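Side-chain contact in fatty acid-binding protein homolog 8 (Caenorhabditis elegans, PDB 6C1Z), which binds unsaturated fatty acids, oleic acid among them, and carries them from the lysosome into the nucleus to activate longevity genes: residues L44-D49 with W53-Y58. Sequence-based numbering, arbitrary orientation.
Sequences LEIKLD and WHFNQY
L48 lies over the indole of W53: its CD1 stands 3.7 Å from the centroid of the five-membered ring, almost on the ring normal, in a CH-pi contact, while CD2 reaches the benzo half at CZ2. The same indole is met at its edge by I46, whose CG2 lies 3.8 Å from W53 CZ3. I46 also serves the neighbouring ring. With CG1 anti to its carbonyl carbon (chi1 -67°), that branch sits over the centre of the F55 ring, CG1 to centroid 3.8 Å, and CD1 continues across the same face to CE2 and CZ. CG2 thus sits between the two rings, near both W53 CZ3 and F55 CE1, while CG1 and CD1 cover the F55 face. F95 meets both rings edge-to-face, and F68 touches both as well. With an alanine at W53, L48 CD1 and I46 CG2 would probably lose the aromatic surface they pack on, and a gap would open beside F68 and F95.

The other face of this antiparallel hairpin is polar. D49 OD2 and H54 NE2 share a water, 2.7 Å from NE2 and in the plane of the imidazole. E45 sends OE1 to the edge of the Y58 ring, 3.6 Å from OH, the carboxylate standing nearly perpendicular to the ring; R11 forms a weak, long ion pair with OE2. Between the two faces, the backbones of E45 and N56, and of K47 and H54, form hydrogen-bonded pairs, the bond from E45 N to N56 O measuring 2.8 Å and nearly straight. The hairpin belongs to the FABP beta-barrel, and its chemistry is divided accordingly: hydrocarbon against aromatic rings on one face, consistent with an apolar barrel interior, and charged or water-linked groups on the other.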
loop_
_atom_site.group_PDB
_atom_site.type_symbol
_atom_site.label_atom_id
_atom_site.label_comp_id
_atom_site.label_asym_id
_atom_site.label_seq_id
_atom_site.Cartn_x
_atom_site.Cartn_y
_atom_site.Cartn_z
ATOM N N LEU A 44 3.952 3.416 8.626
ATOM C CA LEU A 44 3.006 2.367 8.297
ATOM C C LEU A 44 2.859 1.484 9.522
ATOM O O LEU A 44 3.841 0.927 10.013
ATOM C CB LEU A 44 3.504 1.562 7.096
ATOM C CG LEU A 44 2.816 0.223 6.786
ATOM C CD1 LEU A 44 1.347 0.400 6.509
ATOM C CD2 LEU A 44 3.502 -0.476 5.611
ATOM N N GLU A 45 1.646 1.381 10.035
ATOM C CA GLU A 45 1.342 0.530 11.165
ATOM C C GLU A 45 0.529 -0.641 10.653
ATOM O O GLU A 45 -0.499 -0.442 9.992
ATOM C CB GLU A 45 0.533 1.316 12.192
ATOM C CG GLU A 45 -0.128 0.515 13.285
ATOM C CD GLU A 45 -0.966 1.395 14.176
ATOM O OE1 GLU A 45 -2.088 1.796 13.767
ATOM O OE2 GLU A 45 -0.476 1.716 15.272
ATOM N N ILE A 46 0.985 -1.847 10.971
ATOM C CA ILE A 46 0.299 -3.078 10.597
ATOM C C ILE A 46 -0.108 -3.753 11.892
ATOM O O ILE A 46 0.739 -4.014 12.765
ATOM C CB ILE A 46 1.197 -3.996 9.755
ATOM C CG1 ILE A 46 1.479 -3.362 8.402
ATOM C CG2 ILE A 46 0.556 -5.378 9.579
ATOM C CD1 ILE A 46 2.553 -4.102 7.597
ATOM N N LYS A 47 -1.399 -4.039 12.035
ATOM C CA LYS A 47 -1.903 -4.733 13.203
ATOM C C LYS A 47 -2.977 -5.718 12.765
ATOM O O LYS A 47 -3.517 -5.615 11.659
ATOM C CB LYS A 47 -2.405 -3.750 14.285
ATOM C CG LYS A 47 -3.462 -2.761 13.830
ATOM C CD LYS A 47 -3.550 -1.514 14.746
ATOM C CE LYS A 47 -3.685 -1.876 16.210
ATOM N NZ LYS A 47 -3.897 -0.663 17.073
ATOM N N LEU A 48 -3.236 -6.700 13.613
ATOM C CA LEU A 48 -4.243 -7.722 13.373
ATOM C C LEU A 48 -5.203 -7.727 14.552
ATOM O O LEU A 48 -4.792 -7.963 15.697
ATOM C CB LEU A 48 -3.573 -9.089 13.211
ATOM C CG LEU A 48 -4.507 -10.285 13.063
ATOM C CD1 LEU A 48 -5.439 -10.114 11.868
ATOM C CD2 LEU A 48 -3.698 -11.572 12.941
ATOM N N ASP A 49 -6.489 -7.535 14.266
ATOM C CA ASP A 49 -7.553 -7.545 15.276
ATOM C C ASP A 49 -8.481 -8.716 14.966
ATOM O O ASP A 49 -9.331 -8.614 14.082
ATOM C CB ASP A 49 -8.323 -6.225 15.252
ATOM C CG ASP A 49 -9.480 -6.204 16.229
ATOM O OD1 ASP A 49 -9.606 -7.149 17.040
ATOM O OD2 ASP A 49 -10.278 -5.244 16.174
ATOM N N TRP A 53 -7.159 -7.499 9.359
ATOM C CA TRP A 53 -5.906 -6.779 9.253
ATOM C C TRP A 53 -6.161 -5.279 9.146
ATOM O O TRP A 53 -7.129 -4.836 8.535
ATOM C CB TRP A 53 -5.122 -7.251 8.015
ATOM C CG TRP A 53 -4.520 -8.616 8.224
ATOM C CD1 TRP A 53 -5.084 -9.807 7.879
ATOM C CD2 TRP A 53 -3.289 -8.914 8.868
ATOM N NE1 TRP A 53 -4.266 -10.831 8.268
ATOM C CE2 TRP A 53 -3.151 -10.318 8.871
ATOM C CE3 TRP A 53 -2.284 -8.129 9.455
ATOM C CZ2 TRP A 53 -2.054 -10.957 9.448
ATOM C CZ3 TRP A 53 -1.195 -8.763 10.014
ATOM C CH2 TRP A 53 -1.088 -10.172 10.007
ATOM N N HIS A 54 -5.214 -4.502 9.650
ATOM C CA HIS A 54 -5.227 -3.050 9.518
ATOM C C HIS A 54 -3.860 -2.614 9.024
ATOM O O HIS A 54 -2.844 -2.922 9.663
ATOM C CB HIS A 54 -5.569 -2.407 10.858
ATOM C CG HIS A 54 -6.945 -2.747 11.333
ATOM N ND1 HIS A 54 -8.033 -1.954 11.032
ATOM C CD2 HIS A 54 -7.423 -3.776 12.064
ATOM C CE1 HIS A 54 -9.120 -2.482 11.568
ATOM N NE2 HIS A 54 -8.779 -3.595 12.193
ATOM N N PHE A 55 -3.820 -1.964 7.871
ATOM C CA PHE A 55 -2.615 -1.334 7.330
ATOM C C PHE A 55 -2.920 0.148 7.338
ATOM O O PHE A 55 -3.655 0.649 6.481
ATOM C CB PHE A 55 -2.323 -1.794 5.893
ATOM C CG PHE A 55 -1.592 -3.125 5.770
ATOM C CD1 PHE A 55 -2.009 -4.256 6.448
ATOM C CD2 PHE A 55 -0.475 -3.218 4.962
ATOM C CE1 PHE A 55 -1.316 -5.484 6.292
ATOM C CE2 PHE A 55 0.211 -4.432 4.821
ATOM C CZ PHE A 55 -0.223 -5.544 5.484
ATOM N N ASN A 56 -2.394 0.837 8.324
ATOM C CA ASN A 56 -2.688 2.242 8.514
ATOM C C ASN A 56 -1.438 3.048 8.223
ATOM O O ASN A 56 -0.396 2.835 8.852
ATOM C CB ASN A 56 -3.155 2.478 9.947
ATOM C CG ASN A 56 -4.429 1.747 10.268
ATOM O OD1 ASN A 56 -5.226 1.450 9.383
ATOM N ND2 ASN A 56 -4.650 1.478 11.547
ATOM N N GLN A 57 -1.552 4.021 7.339
ATOM C CA GLN A 57 -0.419 4.850 6.963
ATOM C C GLN A 57 -0.652 6.249 7.509
ATOM O O GLN A 57 -1.710 6.839 7.278
ATOM C CB GLN A 57 -0.264 4.892 5.444
ATOM C CG GLN A 57 1.026 5.513 4.961
ATOM C CD GLN A 57 1.526 4.873 3.684
ATOM O OE1 GLN A 57 1.824 5.557 2.706
ATOM N NE2 GLN A 57 1.614 3.552 3.685
ATOM N N TYR A 58 0.320 6.777 8.239
ATOM C CA TYR A 58 0.172 8.091 8.858
ATOM C C TYR A 58 1.183 9.077 8.300
ATOM O O TYR A 58 2.370 8.765 8.186
ATOM C CB TYR A 58 0.353 8.020 10.379
ATOM C CG TYR A 58 -0.705 7.193 11.057
ATOM C CD1 TYR A 58 -1.952 7.741 11.335
ATOM C CD2 TYR A 58 -0.458 5.892 11.439
ATOM C CE1 TYR A 58 -2.937 7.001 11.964
ATOM C CE2 TYR A 58 -1.442 5.133 12.087
ATOM C CZ TYR A 58 -2.681 5.697 12.320
ATOM O OH TYR A 58 -3.637 4.938 12.955
HETATM O O HOH W 1 -10.993 -4.809 13.237
#